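Local coordinates for protein terminase, large subunit (Enterobacteria phage P22, PDB 4DKW) that powers ATP-driven translocation of viral DNA into empty capsids and, through the nuclease domain described here, cuts the genome to start and end packaging, at residues P23-I29 with A186-I192. Sequence-based numbering, arbitrary orientation.
Sequences PDHFYVI and ARMMRDI
Val28 and Arg187 form the hydrogen-bonded pair of a short antiparallel ladder: Val28 N donates a hydrogen bond to Arg187 O (2.8 Å), and Arg187 N donates one to Val28 O (3.0 Å). Two further backbone bonds continue the pairing toward the turn. Met189 N points almost straight at Phe26 O (2.8 Å, N-H...O 167°), while Arg190 N meets a lone pair of Asp24 O within the type I turn Pro23–Phe26.

Aromatic and sulfur contacts occupy the face bearing Tyr27 and Met188. Met188 lies across the phenol ring, its CB 4.0 Å from the Tyr27 ring centroid and over the face; the sulfur stands obliquely, a Met-aromatic contact. With CG anti to the backbone N (chi1 -171°) and a later bend at chi3, the chain brings Met188 CE to 3.5 Å from Tyr27 OH. Ala186 O sits at the ring edge, and Lys49 adds a cation-pi contact.

Apolar contacts lie on the other face, where Val28 CG2 touches Ile192 CD1 at 3.9 Å and, more loosely, Met189 SD; Ile81 adjoins both Val28 and Ile192. Here too the poorly ordered Ile192 places CA over one face of the Arg187 guanidinium, whose NH1 bonds Lys80 O.

The four backbone bonds thus probably set the register beside strand 27-33 of this RNase H-like nuclease domain, main-chain groups satisfying one another while side chains add ring-face and apolar contacts, away from the magnesium site.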
loop_
_atom_site.group_PDB
_atom_site.type_symbol
_atom_site.label_atom_id
_atom_site.label_comp_id
_atom_site.label_asym_id
_atom_site.label_seq_id
_atom_site.Cartn_x
_atom_site.Cartn_y
_atom_site.Cartn_z
ATOM N N PRO A 23 12.650 -12.827 -6.549
ATOM C CA PRO A 23 13.944 -13.423 -6.198
ATOM C C PRO A 23 14.066 -13.609 -4.678
ATOM O O PRO A 23 13.467 -12.858 -3.904
ATOM C CB PRO A 23 14.955 -12.382 -6.700
ATOM C CG PRO A 23 14.223 -11.613 -7.754
ATOM C CD PRO A 23 12.803 -11.549 -7.267
ATOM N N ASP A 24 14.833 -14.614 -4.276
ATOM C CA ASP A 24 15.044 -14.954 -2.874
ATOM C C ASP A 24 15.507 -13.791 -2.000
ATOM O O ASP A 24 15.185 -13.727 -0.817
ATOM C CB ASP A 24 16.086 -16.073 -2.777
ATOM C CG ASP A 24 15.462 -17.450 -2.761
ATOM O OD1 ASP A 24 14.225 -17.540 -2.901
ATOM O OD2 ASP A 24 16.213 -18.440 -2.603
ATOM N N HIS A 25 16.282 -12.888 -2.575
ATOM C CA HIS A 25 16.925 -11.828 -1.819
ATOM C C HIS A 25 16.110 -10.538 -1.789
ATOM O O HIS A 25 16.542 -9.561 -1.187
ATOM C CB HIS A 25 18.310 -11.528 -2.413
ATOM C CG HIS A 25 18.280 -11.295 -3.893
ATOM N ND1 HIS A 25 19.159 -10.488 -4.566
ATOM C CD2 HIS A 25 17.470 -11.758 -4.826
ATOM C CE1 HIS A 25 18.874 -10.473 -5.843
ATOM N NE2 HIS A 25 17.846 -11.229 -6.043
ATOM N N PHE A 26 14.950 -10.519 -2.437
ATOM C CA PHE A 26 14.076 -9.343 -2.360
ATOM C C PHE A 26 13.357 -9.392 -1.039
ATOM O O PHE A 26 13.159 -10.466 -0.494
ATOM C CB PHE A 26 13.026 -9.302 -3.479
ATOM C CG PHE A 26 13.545 -8.802 -4.806
ATOM C CD1 PHE A 26 14.904 -8.795 -5.088
ATOM C CD2 PHE A 26 12.663 -8.349 -5.774
ATOM C CE1 PHE A 26 15.363 -8.351 -6.304
ATOM C CE2 PHE A 26 13.121 -7.904 -6.991
ATOM C CZ PHE A 26 14.469 -7.898 -7.256
ATOM N N TYR A 27 12.974 -8.227 -0.529
ATOM C CA TYR A 27 12.165 -8.149 0.679
ATOM C C TYR A 27 10.688 -7.951 0.344
ATOM O O TYR A 27 10.347 -7.375 -0.692
ATOM C CB TYR A 27 12.675 -7.034 1.584
ATOM C CG TYR A 27 13.990 -7.381 2.224
ATOM C CD1 TYR A 27 14.069 -7.641 3.585
ATOM C CD2 TYR A 27 15.150 -7.481 1.465
ATOM C CE1 TYR A 27 15.265 -7.967 4.176
ATOM C CE2 TYR A 27 16.354 -7.808 2.046
ATOM C CZ TYR A 27 16.410 -8.049 3.400
ATOM O OH TYR A 27 17.607 -8.372 4.000
ATOM N N VAL A 28 9.818 -8.445 1.219
ATOM C CA VAL A 28 8.382 -8.478 0.956
ATOM C C VAL A 28 7.600 -7.908 2.134
ATOM O O VAL A 28 7.865 -8.252 3.283
ATOM C CB VAL A 28 7.885 -9.929 0.689
ATOM C CG1 VAL A 28 6.397 -9.933 0.365
ATOM C CG2 VAL A 28 8.682 -10.588 -0.441
ATOM N N ILE A 29 6.648 -7.027 1.845
ATOM C CA ILE A 29 5.759 -6.488 2.871
ATOM C C ILE A 29 4.370 -6.255 2.284
ATOM O O ILE A 29 4.225 -5.925 1.109
ATOM C CB ILE A 29 6.323 -5.189 3.531
ATOM C CG1 ILE A 29 5.525 -4.826 4.783
ATOM C CG2 ILE A 29 6.364 -4.015 2.545
ATOM C CD1 ILE A 29 6.043 -3.631 5.506
ATOM N N ALA A 186 9.726 -5.206 6.275
ATOM C CA ALA A 186 9.689 -6.145 5.157
ATOM C C ALA A 186 10.638 -7.311 5.418
ATOM O O ALA A 186 11.745 -7.126 5.926
ATOM C CB ALA A 186 10.036 -5.439 3.860
ATOM N N ARG A 187 10.200 -8.518 5.080
ATOM C CA ARG A 187 10.999 -9.707 5.340
ATOM C C ARG A 187 11.598 -10.278 4.048
ATOM O O ARG A 187 10.966 -10.248 2.993
ATOM C CB ARG A 187 10.155 -10.760 6.064
ATOM C CG ARG A 187 9.035 -11.353 5.212
ATOM C CD ARG A 187 8.158 -12.323 6.001
ATOM N NE ARG A 187 8.924 -13.337 6.723
ATOM C CZ ARG A 187 8.395 -14.436 7.256
ATOM N NH1 ARG A 187 7.097 -14.681 7.137
ATOM N NH2 ARG A 187 9.170 -15.300 7.896
ATOM N N MET A 188 12.826 -10.784 4.128
ATOM C CA MET A 188 13.483 -11.345 2.950
ATOM C C MET A 188 12.734 -12.568 2.441
ATOM O O MET A 188 12.365 -13.440 3.219
ATOM C CB MET A 188 14.930 -11.714 3.257
ATOM C CG MET A 188 15.705 -12.099 2.022
ATOM S SD MET A 188 17.413 -12.471 2.396
ATOM C CE MET A 188 18.234 -11.022 1.755
ATOM N N MET A 189 12.504 -12.616 1.132
ATOM C CA MET A 189 11.731 -13.683 0.503
ATOM C C MET A 189 12.178 -15.088 0.918
ATOM O O MET A 189 11.348 -15.931 1.230
ATOM C CB MET A 189 11.772 -13.539 -1.020
ATOM C CG MET A 189 11.005 -14.610 -1.781
ATOM S SD MET A 189 9.229 -14.589 -1.533
ATOM C CE MET A 189 8.727 -15.858 -2.688
ATOM N N ARG A 190 13.483 -15.340 0.939
ATOM C CA ARG A 190 13.964 -16.671 1.308
ATOM C C ARG A 190 13.787 -17.046 2.775
ATOM O O ARG A 190 13.783 -18.225 3.135
ATOM C CB ARG A 190 15.410 -16.893 0.869
ATOM C CG ARG A 190 16.389 -15.866 1.394
ATOM C CD ARG A 190 17.780 -16.468 1.495
ATOM N NE ARG A 190 18.113 -16.719 2.896
ATOM C CZ ARG A 190 19.181 -17.392 3.321
ATOM N NH1 ARG A 190 20.042 -17.915 2.454
ATOM N NH2 ARG A 190 19.375 -17.552 4.624
ATOM N N ASP A 191 13.649 -16.051 3.636
ATOM C CA ASP A 191 13.421 -16.304 5.068
ATOM C C ASP A 191 11.928 -16.481 5.367
ATOM O O ASP A 191 11.576 -17.008 6.417
ATOM C CB ASP A 191 13.958 -15.139 5.903
ATOM C CG ASP A 191 15.471 -15.041 5.866
ATOM O OD1 ASP A 191 16.130 -16.057 5.513
ATOM O OD2 ASP A 191 15.999 -13.952 6.189
ATOM N N ILE A 192 11.060 -16.055 4.443
ATOM C CA ILE A 192 9.620 -16.187 4.632
ATOM C C ILE A 192 9.297 -17.645 4.855
ATOM O O ILE A 192 9.110 -18.076 5.981
ATOM C CB ILE A 192 8.808 -15.700 3.411
ATOM C CG1 ILE A 192 9.109 -14.238 3.108
ATOM C CG2 ILE A 192 7.326 -15.873 3.678
ATOM C CD1 ILE A 192 8.396 -13.720 1.878
#